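Local coordinates for protein endopolygalacturonase (Chondrostereum purpureum, PDB 1K5C) that probably hydrolyses the alpha-1,4 links within polygalacturonate chains, as a right-handed parallel beta-helix enzyme of glycoside hydrolase family 28, at residues L101-S106 and K110-L115; I122-T127 and N160-Q165; L131-I136 and D153-S158; I176-N179 and N183-F186; H195-G200 and V211-N216. One frame throughout, in Å; residues are numbered along the deposited sequence.

Interaction 1: L101-S106 and K110-L115; sequences LKIKGS and KKFEVL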
# COMPACT_ATOMS: atom_id res chain seq x y z
N LEU A 101 9.29 -3.24 7.26
CA LEU A 101 10.36 -2.54 6.56
C LEU A 101 9.99 -1.07 6.37
O LEU A 101 8.84 -0.74 6.14
CB LEU A 101 10.56 -3.12 5.15
CG LEU A 101 11.32 -4.42 5.01
CD1 LEU A 101 10.71 -5.56 5.67
CD2 LEU A 101 11.57 -4.70 3.53
N LYS A 102 11.04 -0.24 6.39
CA LYS A 102 10.92 1.19 6.05
C LYS A 102 11.98 1.51 5.02
O LYS A 102 13.16 1.22 5.21
CB LYS A 102 11.15 2.05 7.31
CG LYS A 102 11.27 3.54 7.08
CD LYS A 102 10.00 4.08 6.50
CE LYS A 102 9.46 5.26 7.23
NZ LYS A 102 8.22 5.78 6.58
N ILE A 103 11.54 2.11 3.90
CA ILE A 103 12.41 2.50 2.78
C ILE A 103 12.28 4.01 2.59
O ILE A 103 11.16 4.51 2.38
CB ILE A 103 12.07 1.75 1.50
CG1 ILE A 103 12.16 0.24 1.69
CG2 ILE A 103 12.97 2.24 0.34
CD1 ILE A 103 11.65 -0.58 0.53
N LYS A 104 13.41 4.73 2.69
CA LYS A 104 13.45 6.17 2.60
C LYS A 104 14.49 6.59 1.56
O LYS A 104 15.48 5.87 1.32
CB LYS A 104 13.88 6.79 3.96
CG LYS A 104 13.04 6.43 5.12
CD LYS A 104 13.45 7.25 6.33
CE LYS A 104 13.44 6.53 7.61
NZ LYS A 104 13.84 7.58 8.60
N GLY A 105 14.33 7.80 1.04
CA GLY A 105 15.32 8.39 0.14
C GLY A 105 14.90 8.18 -1.32
O GLY A 105 13.82 8.59 -1.72
N SER A 106 15.78 7.56 -2.11
CA SER A 106 15.50 7.41 -3.54
C SER A 106 16.31 6.22 -4.07
O SER A 106 17.20 5.70 -3.43
CB SER A 106 15.84 8.68 -4.32
OG SER A 106 17.21 9.10 -4.02
N LYS A 110 14.45 -3.84 -6.14
CA LYS A 110 13.90 -4.89 -7.01
C LYS A 110 13.96 -6.27 -6.39
O LYS A 110 14.92 -6.65 -5.74
CB LYS A 110 14.77 -4.93 -8.32
CG LYS A 110 14.84 -3.62 -9.07
CD LYS A 110 16.04 -3.44 -9.98
CE LYS A 110 17.35 -3.11 -9.13
NZ LYS A 110 18.40 -2.86 -10.19
N LYS A 111 12.93 -7.06 -6.71
CA LYS A 111 13.01 -8.54 -6.66
C LYS A 111 13.42 -9.07 -5.32
O LYS A 111 14.38 -9.82 -5.13
CB LYS A 111 13.95 -9.03 -7.77
CG LYS A 111 13.36 -8.85 -9.18
CD LYS A 111 12.22 -9.85 -9.42
CE LYS A 111 11.73 -9.89 -10.83
NZ LYS A 111 10.80 -11.09 -10.87
N PHE A 112 12.64 -8.68 -4.28
CA PHE A 112 12.72 -9.40 -3.00
C PHE A 112 11.30 -9.62 -2.50
O PHE A 112 10.32 -9.06 -3.02
CB PHE A 112 13.60 -8.68 -1.97
CG PHE A 112 13.12 -7.29 -1.61
CD1 PHE A 112 12.18 -7.11 -0.61
CD2 PHE A 112 13.68 -6.19 -2.28
CE1 PHE A 112 11.81 -5.81 -0.23
CE2 PHE A 112 13.30 -4.92 -1.92
CZ PHE A 112 12.36 -4.72 -0.91
N GLU A 113 11.22 -10.43 -1.44
CA GLU A 113 9.93 -10.80 -0.85
C GLU A 113 9.95 -10.45 0.63
O GLU A 113 10.94 -10.67 1.33
CB GLU A 113 9.70 -12.31 -1.01
CG GLU A 113 8.49 -12.83 -0.22
CD GLU A 113 8.18 -14.25 -0.56
OE1 GLU A 113 7.96 -14.60 -1.70
OE2 GLU A 113 8.04 -15.03 0.38
N VAL A 114 8.83 -9.90 1.08
CA VAL A 114 8.51 -9.79 2.50
C VAL A 114 7.55 -10.93 2.81
O VAL A 114 6.48 -10.98 2.20
CB VAL A 114 7.89 -8.41 2.82
CG1 VAL A 114 7.37 -8.40 4.23
CG2 VAL A 114 8.95 -7.32 2.53
N LEU A 115 7.96 -11.81 3.70
CA LEU A 115 7.16 -13.00 4.05
C LEU A 115 6.62 -12.82 5.48
O LEU A 115 7.40 -12.62 6.43
CB LEU A 115 8.06 -14.23 3.98
CG LEU A 115 7.41 -15.55 4.45
CD1 LEU A 115 6.23 -15.97 3.53
CD2 LEU A 115 8.45 -16.66 4.47
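Leu101 and Val114 mark the narrow end of a gap between two strands running in opposing senses on facing walls, their CA atoms 8.5 Å apart. The gap widens to 12.4 Å between the CA atoms of Ile103 and Lys110, and no hydrogen bond crosses it; the segments meet through apolar side chains. Leu101 and Val114 reach toward each other tip to tip, with Leu101 CD2 3.8 Å from Val114 CG2 and its other branch, CD1, almost as near the same methyl. The pair belongs to one coil of a parallel beta-helix: strand 101-104 turns a corner at Gly105 and Ser106, the chain passes to strand 108-115 in another sheet, and the two close over a shared interior. Where the walls part, Phe112 makes up the distance. Its CG stands between the backbone N and the carbonyl carbon (chi1 61°), and the ring extends into the gap so that CE1 comes 3.9 Å from Leu101 CD2, obliquely, the two side chains sliding past one another. Ile103 CD1 lies at the ring edge, near its plane, 4.4 Å from Phe112 CZ. Phe77 meets this ring edge-to-face, and Phe70 meets it with the planes at about 70°.

Interaction 2: I122-T127 and N160-Q165; sequences ISVGPT and NNVTIQ. With NAG (2-acetamido-2-deoxy-beta-D-glucopyranose), chain C.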
# COMPACT_ATOMS: atom_id res chain seq x y z
N ILE A 122 5.46 -2.88 4.22
CA ILE A 122 6.50 -1.94 3.72
C ILE A 122 5.97 -0.50 3.79
O ILE A 122 4.98 -0.16 3.16
CB ILE A 122 6.90 -2.29 2.27
CG1 ILE A 122 7.36 -3.73 2.17
CG2 ILE A 122 7.95 -1.30 1.77
CD1 ILE A 122 7.67 -4.20 0.75
N SER A 123 6.67 0.31 4.59
CA SER A 123 6.40 1.74 4.67
C SER A 123 7.39 2.49 3.78
O SER A 123 8.60 2.25 3.85
CB SER A 123 6.56 2.17 6.15
OG SER A 123 6.48 3.57 6.25
N VAL A 124 6.86 3.36 2.95
CA VAL A 124 7.63 4.08 1.94
C VAL A 124 7.60 5.55 2.25
O VAL A 124 6.51 6.17 2.29
CB VAL A 124 7.03 3.80 0.56
CG1 VAL A 124 7.82 4.52 -0.54
CG2 VAL A 124 6.94 2.28 0.32
N GLY A 125 8.77 6.15 2.37
CA GLY A 125 8.89 7.62 2.47
C GLY A 125 9.53 8.08 3.74
O GLY A 125 9.61 7.33 4.73
N PRO A 126 9.94 9.34 3.78
CA PRO A 126 9.88 10.29 2.66
C PRO A 126 11.00 10.01 1.66
O PRO A 126 11.93 9.25 1.90
CB PRO A 126 10.10 11.66 3.33
CG PRO A 126 10.86 11.36 4.58
CD PRO A 126 10.48 9.98 5.01
N THR A 127 10.87 10.71 0.53
CA THR A 127 11.84 10.57 -0.58
C THR A 127 12.62 11.90 -0.77
O THR A 127 12.20 12.97 -0.36
CB THR A 127 11.16 10.20 -1.91
OG1 THR A 127 10.20 11.28 -2.13
CG2 THR A 127 10.45 8.88 -1.83
N ASN A 160 6.57 11.67 -1.92
CA ASN A 160 6.45 12.16 -3.29
C ASN A 160 7.23 11.28 -4.25
O ASN A 160 8.26 10.69 -3.89
CB ASN A 160 6.97 13.60 -3.38
CG ASN A 160 6.25 14.53 -2.42
OD1 ASN A 160 5.03 14.52 -2.32
ND2 ASN A 160 7.02 15.36 -1.77
N ASN A 161 6.82 11.28 -5.53
CA ASN A 161 7.69 10.77 -6.58
C ASN A 161 8.04 9.30 -6.42
O ASN A 161 9.19 8.89 -6.49
CB ASN A 161 9.00 11.62 -6.65
CG ASN A 161 8.69 13.09 -6.76
OD1 ASN A 161 7.83 13.54 -7.53
ND2 ASN A 161 9.46 13.86 -5.98
N VAL A 162 6.98 8.49 -6.24
CA VAL A 162 7.11 7.04 -6.04
C VAL A 162 6.45 6.28 -7.18
O VAL A 162 5.34 6.64 -7.62
CB VAL A 162 6.42 6.67 -4.70
CG1 VAL A 162 6.24 5.15 -4.57
CG2 VAL A 162 7.21 7.23 -3.54
N THR A 163 7.11 5.20 -7.62
CA THR A 163 6.52 4.25 -8.53
C THR A 163 6.62 2.86 -7.90
O THR A 163 7.73 2.48 -7.49
CB THR A 163 7.24 4.25 -9.90
OG1 THR A 163 7.05 5.57 -10.42
CG2 THR A 163 6.68 3.17 -10.85
N ILE A 164 5.51 2.13 -7.83
CA ILE A 164 5.47 0.76 -7.37
C ILE A 164 4.88 -0.06 -8.51
O ILE A 164 3.73 0.22 -8.92
CB ILE A 164 4.64 0.64 -6.07
CG1 ILE A 164 5.35 1.42 -4.94
CG2 ILE A 164 4.39 -0.82 -5.71
CD1 ILE A 164 4.49 1.67 -3.72
N GLN A 165 5.68 -0.99 -9.05
CA GLN A 165 5.25 -1.67 -10.29
C GLN A 165 5.67 -3.13 -10.21
O GLN A 165 6.70 -3.49 -9.58
CB GLN A 165 5.81 -1.01 -11.53
CG GLN A 165 7.35 -0.94 -11.57
CD GLN A 165 7.87 -0.14 -12.77
OE1 GLN A 165 7.22 0.75 -13.26
NE2 GLN A 165 9.11 -0.47 -13.17
C1 NAG C . 9.57 15.29 -5.87
C2 NAG C . 9.91 15.89 -7.31
C3 NAG C . 9.99 17.45 -7.10
C4 NAG C . 8.68 18.01 -6.54
C5 NAG C . 8.43 17.27 -5.16
C6 NAG C . 7.01 17.66 -4.78
C7 NAG C . 11.51 14.52 -8.55
C8 NAG C . 12.89 14.14 -8.76
N2 NAG C . 11.26 15.46 -7.64
O3 NAG C . 10.31 18.08 -8.36
O4 NAG C . 8.79 19.40 -6.13
O5 NAG C . 8.28 15.85 -5.56
O6 NAG C . 6.27 16.74 -5.56
O7 NAG C . 10.62 14.06 -9.17
O HOH W 1 8.55 12.52 0.25
O HOH W 2 11.16 13.29 -3.76
O HOH W 3 9.96 14.67 -0.57
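Thr127 and Asn160 meet through unlike groups, a side-chain hydroxyl of Thr127 and the backbone carbonyl of Asn160, in the loop that leads into strand 162-170. Thr127 OG1 donates a hydrogen bond of 2.7 Å to Asn160 O, arriving at a C=O...O angle of 133° and tilted 23° from the carbonyl plane. With chi1 at 58°, OG1 sits between its own backbone N and carbonyl carbon, while CG2, anti to the carbonyl carbon, passes obliquely across Val162 CG2 at 4.0 Å. Further inside, Val124 and Val162 point head-on at each other, Val124 CG1 meeting Val162 CG2 at 4.1 Å. One methyl of Val162 thus serves two partners, and the contact grades from a dry interior to a wet rim within a few residues. Three waters finish that rim. One accepts from the backbone N of both Thr127 and Asn160; a second donates to Thr127 OG1 at 2.8 Å and accepts from Asn161 ND2, leaving the hydroxyl both giver and receiver; a third joins Thr127 O to Asn160 ND2. Asn161 ND2 also carries the N-linked sugar, bonded to NAG C1, and the sugar's O5 lies 3.4 Å from Asn160 CB. Asn160 OD1 accepts a hydrogen bond from Asn182 N, in the next turn of the beta-helix. Strand 122-127 lies between 101-104 and 155-158, strand 162-170 between 130-139 and 184-187, and Leu131 and Leu133 of strand 130-139 pack against Val124 beside the contact.

Interaction 3: L131-I136 and D153-S158; sequences LTLDGI and DGFDVS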
# COMPACT_ATOMS: atom_id res chain seq x y z
N LEU A 131 11.69 7.27 -6.32
CA LEU A 131 11.85 5.98 -5.66
C LEU A 131 10.97 4.96 -6.37
O LEU A 131 9.74 5.18 -6.44
CB LEU A 131 11.51 6.13 -4.16
CG LEU A 131 11.61 4.82 -3.36
CD1 LEU A 131 13.06 4.30 -3.31
CD2 LEU A 131 11.14 5.09 -1.94
N THR A 132 11.58 3.89 -6.85
CA THR A 132 10.88 2.85 -7.58
C THR A 132 11.01 1.55 -6.84
O THR A 132 12.15 1.13 -6.50
CB THR A 132 11.44 2.68 -9.00
OG1 THR A 132 11.23 3.93 -9.69
CG2 THR A 132 10.72 1.58 -9.77
N LEU A 133 9.88 0.88 -6.60
CA LEU A 133 9.83 -0.48 -6.04
C LEU A 133 9.29 -1.37 -7.16
O LEU A 133 8.20 -1.09 -7.69
CB LEU A 133 8.92 -0.55 -4.81
CG LEU A 133 9.51 -0.13 -3.46
CD1 LEU A 133 10.51 0.94 -3.34
CD2 LEU A 133 8.35 0.07 -2.45
N ASP A 134 10.04 -2.41 -7.53
CA ASP A 134 9.74 -3.16 -8.75
C ASP A 134 9.91 -4.64 -8.50
O ASP A 134 11.01 -5.09 -8.14
CB ASP A 134 10.68 -2.63 -9.87
CG ASP A 134 10.39 -3.21 -11.25
OD1 ASP A 134 9.70 -4.22 -11.36
OD2 ASP A 134 10.82 -2.54 -12.22
N GLY A 135 8.84 -5.41 -8.65
CA GLY A 135 8.98 -6.87 -8.55
C GLY A 135 9.13 -7.36 -7.13
O GLY A 135 9.77 -8.39 -6.92
N ILE A 136 8.51 -6.67 -6.18
CA ILE A 136 8.50 -7.06 -4.77
C ILE A 136 7.23 -7.86 -4.50
O ILE A 136 6.15 -7.49 -4.94
CB ILE A 136 8.62 -5.82 -3.89
CG1 ILE A 136 10.08 -5.21 -4.13
CG2 ILE A 136 8.44 -6.15 -2.40
CD1 ILE A 136 10.10 -3.83 -3.54
N ASP A 153 -1.05 -4.43 5.58
CA ASP A 153 -0.93 -3.61 4.37
C ASP A 153 0.34 -3.97 3.60
O ASP A 153 1.41 -4.12 4.16
CB ASP A 153 -0.79 -2.11 4.72
CG ASP A 153 -1.90 -1.53 5.56
OD1 ASP A 153 -2.62 -2.26 6.28
OD2 ASP A 153 -2.02 -0.26 5.53
N GLY A 154 0.21 -4.04 2.26
CA GLY A 154 1.40 -4.32 1.46
C GLY A 154 2.40 -3.15 1.46
O GLY A 154 3.56 -3.31 1.90
N PHE A 155 1.91 -2.02 0.97
CA PHE A 155 2.71 -0.80 0.86
C PHE A 155 1.91 0.35 1.46
O PHE A 155 0.78 0.59 1.02
CB PHE A 155 3.00 -0.44 -0.62
CG PHE A 155 3.71 -1.54 -1.37
CD1 PHE A 155 5.11 -1.63 -1.37
CD2 PHE A 155 2.98 -2.51 -2.08
CE1 PHE A 155 5.74 -2.66 -2.06
CE2 PHE A 155 3.61 -3.51 -2.77
CZ PHE A 155 4.99 -3.63 -2.75
N ASP A 156 2.49 1.05 2.43
CA ASP A 156 1.93 2.30 2.98
C ASP A 156 2.83 3.43 2.52
O ASP A 156 4.02 3.43 2.83
CB ASP A 156 1.89 2.23 4.51
CG ASP A 156 0.91 1.21 5.05
OD1 ASP A 156 -0.25 1.20 4.45
OD2 ASP A 156 1.17 0.48 5.98
N VAL A 157 2.26 4.36 1.75
CA VAL A 157 3.06 5.40 1.11
C VAL A 157 2.70 6.77 1.64
O VAL A 157 1.56 7.21 1.52
CB VAL A 157 2.86 5.37 -0.43
CG1 VAL A 157 3.74 6.43 -1.10
CG2 VAL A 157 3.18 3.96 -0.98
N SER A 158 3.71 7.46 2.19
CA SER A 158 3.66 8.89 2.56
C SER A 158 4.92 9.52 1.96
O SER A 158 5.96 9.55 2.62
CB SER A 158 3.54 9.10 4.05
OG SER A 158 2.26 8.66 4.54
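Phe155 meets Leu133 and Ile136 of the facing segment obliquely with its ring. Leu133 CD2 lies 3.8 Å from both Phe155 CE1 and Phe155 CD1, the two side chains sliding past each other in opposite directions. Farther along the ring, Ile136 CG2 lies 4.3 Å from Phe155 CZ, a looser touch. The reach of the phenylalanine is what makes this possible: the CA atoms of Leu133 and Phe155 are 9.9 Å apart, and with CG anti to the carbonyl carbon (chi1 -58°) the ring is carried across that interval. No hydrogen bond links the segments, and dispersion between buried carbon surfaces accounts for the contact. Ile122 and Ile176, from the neighbouring strands of its own sheet, and Cys167 and Val169 of strand 162-170 also touch the Phe155 side chain. On the far side of strand 131-134, away from the interior, the carboxylate of Asp134 is hydrogen-bonded to Gln165 and Asn166. The pattern, one large aromatic projecting from one wall into aliphatic side chains of another, with polar residues alternating outward, belongs to the packed interior of the parallel beta-helix, the fold of the pectin-degrading enzymes of this family.

Interaction 4: I176-N179 and N183-F186; sequences IAIN and NIRF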
# COMPACT_ATOMS: atom_id res chain seq x y z
N ILE A 176 -2.15 -1.53 -1.32
CA ILE A 176 -1.43 -0.26 -1.13
C ILE A 176 -2.40 0.69 -0.43
O ILE A 176 -3.60 0.65 -0.74
CB ILE A 176 -0.90 0.36 -2.46
CG1 ILE A 176 -0.17 1.68 -2.20
CG2 ILE A 176 -2.00 0.48 -3.52
CD1 ILE A 176 0.64 2.17 -3.40
N ALA A 177 -1.84 1.51 0.46
CA ALA A 177 -2.57 2.66 1.00
C ALA A 177 -1.68 3.88 0.76
O ALA A 177 -0.57 3.97 1.29
CB ALA A 177 -2.89 2.52 2.47
N ILE A 178 -2.18 4.81 -0.07
CA ILE A 178 -1.47 6.04 -0.35
C ILE A 178 -2.04 7.09 0.60
O ILE A 178 -3.19 7.50 0.49
CB ILE A 178 -1.67 6.47 -1.81
CG1 ILE A 178 -1.14 5.39 -2.79
CG2 ILE A 178 -0.97 7.82 -2.03
CD1 ILE A 178 -1.52 5.63 -4.23
N ASN A 179 -1.21 7.48 1.59
CA ASN A 179 -1.67 8.30 2.69
C ASN A 179 -1.29 9.78 2.60
O ASN A 179 -1.92 10.60 3.26
CB ASN A 179 -1.15 7.70 4.01
CG ASN A 179 -1.75 6.31 4.26
OD1 ASN A 179 -1.02 5.38 4.68
ND2 ASN A 179 -3.01 6.18 3.98
N ASN A 183 2.50 12.66 -6.96
CA ASN A 183 3.18 11.99 -8.08
C ASN A 183 3.53 10.55 -7.67
O ASN A 183 4.71 10.21 -7.46
CB ASN A 183 4.42 12.77 -8.54
CG ASN A 183 5.11 12.02 -9.69
OD1 ASN A 183 4.48 11.25 -10.44
ND2 ASN A 183 6.42 12.24 -9.79
N ILE A 184 2.51 9.76 -7.57
CA ILE A 184 2.60 8.37 -7.13
C ILE A 184 1.92 7.49 -8.18
O ILE A 184 0.77 7.73 -8.54
CB ILE A 184 1.96 8.18 -5.72
CG1 ILE A 184 2.68 9.06 -4.69
CG2 ILE A 184 1.99 6.69 -5.32
CD1 ILE A 184 1.85 9.38 -3.50
N ARG A 185 2.68 6.48 -8.63
CA ARG A 185 2.23 5.59 -9.69
C ARG A 185 2.24 4.15 -9.16
O ARG A 185 3.25 3.72 -8.62
CB ARG A 185 3.12 5.72 -10.91
CG ARG A 185 2.66 4.87 -12.09
CD ARG A 185 3.65 5.10 -13.25
NE ARG A 185 2.99 6.01 -14.01
CZ ARG A 185 2.24 6.06 -15.11
NH1 ARG A 185 1.87 5.14 -15.93
NH2 ARG A 185 1.94 7.33 -15.18
N PHE A 186 1.11 3.45 -9.30
CA PHE A 186 0.96 2.06 -8.86
C PHE A 186 0.54 1.30 -10.15
O PHE A 186 -0.62 1.44 -10.57
CB PHE A 186 -0.06 1.97 -7.76
CG PHE A 186 -0.22 0.59 -7.12
CD1 PHE A 186 0.77 0.14 -6.24
CD2 PHE A 186 -1.33 -0.20 -7.37
CE1 PHE A 186 0.61 -1.12 -5.62
CE2 PHE A 186 -1.47 -1.45 -6.76
CZ PHE A 186 -0.51 -1.90 -5.87
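Ile176 sets its CG2 methyl over one face of the Phe186 ring, and this is the tight end of the contact. Its CG2 sits 3.6 Å from the ring centroid and only 8° off the normal, a clear CH-pi interaction. The other branch stays on the same side of the ring plane and reaches past the rim, Ile176 CD1 lying 3.5 Å from Phe186 CD1. With CG1 anti to the backbone N (chi1 179°), the CG2 methyl is left to cover the ring face. Two residues on, Ile178 and Ile184 slide past each other in a reciprocal exchange: Ile178 CG2 meets Ile184 CD1 at 3.5 Å, and Ile178 CD1 meets Ile184 CG2 at 3.8 Å. Phe186 also touches Ile164 and Ile213 of the strands beside it and Ile197 of the facing sheet. The looser, partly exposed side belongs to Asn179 and Arg185, which direct their CB atoms away from the contact; Arg185 NH1 forms a salt bridge with Glu187. At the corner before strand 184-187, Asn183 ND2 is hydrogen-bonded to Asn161 OD1. Polar side chains are thus kept out of the gap. Between these segments the contact rests on apolar packing and a CH-pi interaction, with no hydrogen bond or salt bridge, which implies that the fit of methyls and one covered aromatic face matters here.

Interaction 5: H195-G200 and V211-N216; sequences HGISIG and VVIKGN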
# COMPACT_ATOMS: atom_id res chain seq x y z
N HIS A 195 -7.77 -5.79 0.92
CA HIS A 195 -8.80 -4.75 0.82
C HIS A 195 -8.66 -3.88 -0.42
O HIS A 195 -9.31 -2.83 -0.50
CB HIS A 195 -8.82 -3.88 2.09
CG HIS A 195 -9.20 -4.67 3.32
ND1 HIS A 195 -9.30 -3.98 4.55
CD2 HIS A 195 -9.51 -5.96 3.53
CE1 HIS A 195 -9.65 -4.89 5.45
NE2 HIS A 195 -9.80 -6.08 4.88
N GLY A 196 -7.88 -4.34 -1.42
CA GLY A 196 -7.85 -3.59 -2.66
C GLY A 196 -6.87 -2.43 -2.61
O GLY A 196 -5.95 -2.35 -1.81
N ILE A 197 -7.05 -1.54 -3.59
CA ILE A 197 -6.11 -0.44 -3.84
C ILE A 197 -6.68 0.82 -3.25
O ILE A 197 -7.74 1.29 -3.71
CB ILE A 197 -5.89 -0.27 -5.36
CG1 ILE A 197 -5.27 -1.56 -5.93
CG2 ILE A 197 -5.02 0.95 -5.65
CD1 ILE A 197 -5.20 -1.60 -7.45
N SER A 198 -6.01 1.39 -2.23
CA SER A 198 -6.57 2.47 -1.45
C SER A 198 -5.74 3.74 -1.52
O SER A 198 -4.51 3.75 -1.48
CB SER A 198 -6.70 2.05 0.00
OG SER A 198 -7.77 1.15 0.11
N ILE A 199 -6.51 4.86 -1.47
CA ILE A 199 -5.99 6.18 -1.08
C ILE A 199 -6.61 6.45 0.28
O ILE A 199 -7.84 6.42 0.43
CB ILE A 199 -6.33 7.26 -2.08
CG1 ILE A 199 -5.58 7.00 -3.41
CG2 ILE A 199 -6.03 8.63 -1.51
CD1 ILE A 199 -6.09 7.85 -4.57
N GLY A 200 -5.76 6.69 1.29
CA GLY A 200 -6.19 6.94 2.65
C GLY A 200 -6.14 5.69 3.51
O GLY A 200 -5.66 4.64 3.12
N VAL A 211 -2.02 10.90 -8.71
CA VAL A 211 -1.90 9.44 -8.52
C VAL A 211 -2.38 8.80 -9.81
O VAL A 211 -3.44 9.13 -10.35
CB VAL A 211 -2.76 8.99 -7.33
CG1 VAL A 211 -2.81 7.46 -7.27
CG2 VAL A 211 -2.26 9.56 -6.01
N VAL A 212 -1.60 7.81 -10.28
CA VAL A 212 -2.00 6.96 -11.42
C VAL A 212 -2.02 5.52 -10.93
O VAL A 212 -1.00 5.00 -10.43
CB VAL A 212 -1.03 7.13 -12.61
CG1 VAL A 212 -1.35 6.11 -13.68
CG2 VAL A 212 -1.15 8.56 -13.16
N ILE A 213 -3.18 4.88 -11.06
CA ILE A 213 -3.42 3.49 -10.68
C ILE A 213 -3.71 2.75 -11.99
O ILE A 213 -4.84 2.89 -12.52
CB ILE A 213 -4.57 3.39 -9.66
CG1 ILE A 213 -4.31 4.16 -8.43
CG2 ILE A 213 -4.92 1.93 -9.38
CD1 ILE A 213 -3.23 3.83 -7.59
N LYS A 214 -2.72 2.06 -12.54
CA LYS A 214 -2.82 1.61 -13.94
C LYS A 214 -2.41 0.14 -14.07
O LYS A 214 -1.36 -0.27 -13.60
CB LYS A 214 -1.93 2.45 -14.84
CG LYS A 214 -1.98 2.09 -16.32
CD LYS A 214 -1.27 3.12 -17.18
CE LYS A 214 -1.29 2.80 -18.69
NZ LYS A 214 -2.50 2.13 -19.34
N GLY A 215 -3.25 -0.65 -14.80
CA GLY A 215 -2.78 -1.97 -15.22
C GLY A 215 -2.74 -3.02 -14.14
O GLY A 215 -2.11 -4.07 -14.34
N ASN A 216 -3.41 -2.77 -13.00
CA ASN A 216 -3.35 -3.72 -11.89
C ASN A 216 -4.46 -4.76 -11.97
O ASN A 216 -5.52 -4.54 -12.54
CB ASN A 216 -3.49 -2.93 -10.55
CG ASN A 216 -2.45 -1.85 -10.45
OD1 ASN A 216 -2.83 -0.61 -10.62
ND2 ASN A 216 -1.25 -2.16 -10.21
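Ile197 is gripped by two residues of the facing segment. Its CG2 lies 3.9 Å from Ile213 CG2, while its own CD1 reaches past to Asn216 CB at 3.8 Å. The two isoleucines slide alongside each other in opposite directions; with CG1 beside the backbone N (chi1 -62° in Ile197), CG2 is left anti to it, which turns those methyls toward one another. A weaker touch follows along the strand, where Ile199 CD1 stands 4.3 Å from Val211 CG1. The backbone spacing follows the same trend: the CA atoms of Ile197 and Ile213 are 8.3 Å apart, and those of Ile199 and Val211 9.1 Å. The touching parts run 170° apart, nearly antiparallel, yet no hydrogen bond joins them, because they belong to separate walls and each pairs in parallel with its own neighbours. A second shell sets these residues in place. Phe186 of the preceding coil packs on Ile197, Ile213 and Asn216, and from the following coil Ile227, Val238 and Val241 touch Ile199, with Tyr243 against Ile213. At the turn, Asn246 bonds to the backbone of both Ile213 and Asn216. On the other side of strand 197-202, Ser198 faces outward beside Arg226 and Lys228, which bind galacturonate. Just ahead of Ile197 comes His195, a galacturonate-binding residue and predicted active-site residue, consistent with this hydrophobic interior lying beneath the substrate-binding surface of the family 28 beta-helix.

All five contacts join opposing walls of one beta-helix, each pairing a strand of the sheet that includes 101-104, 122-127, 155-158, 176-179 and 197-202 with a strand of a facing wall. Interactions 1, 3, 4 and 5 are buried, without hydrogen bonds across them; interactions 1 and 3 use a phenylalanine to span a wide gap, interaction 4 places a methyl over the face of one, and interaction 5 relies mainly on aliphatic side chains. Interaction 2 alone reaches the rim, adding a hydrogen bond, waters and a glycan. Backbone hydrogen bonds tie interactions 1, 2 and 3 to one another, and interaction 4 to 2, 3 and 5. Interaction 5 leads into the substrate-binding surface.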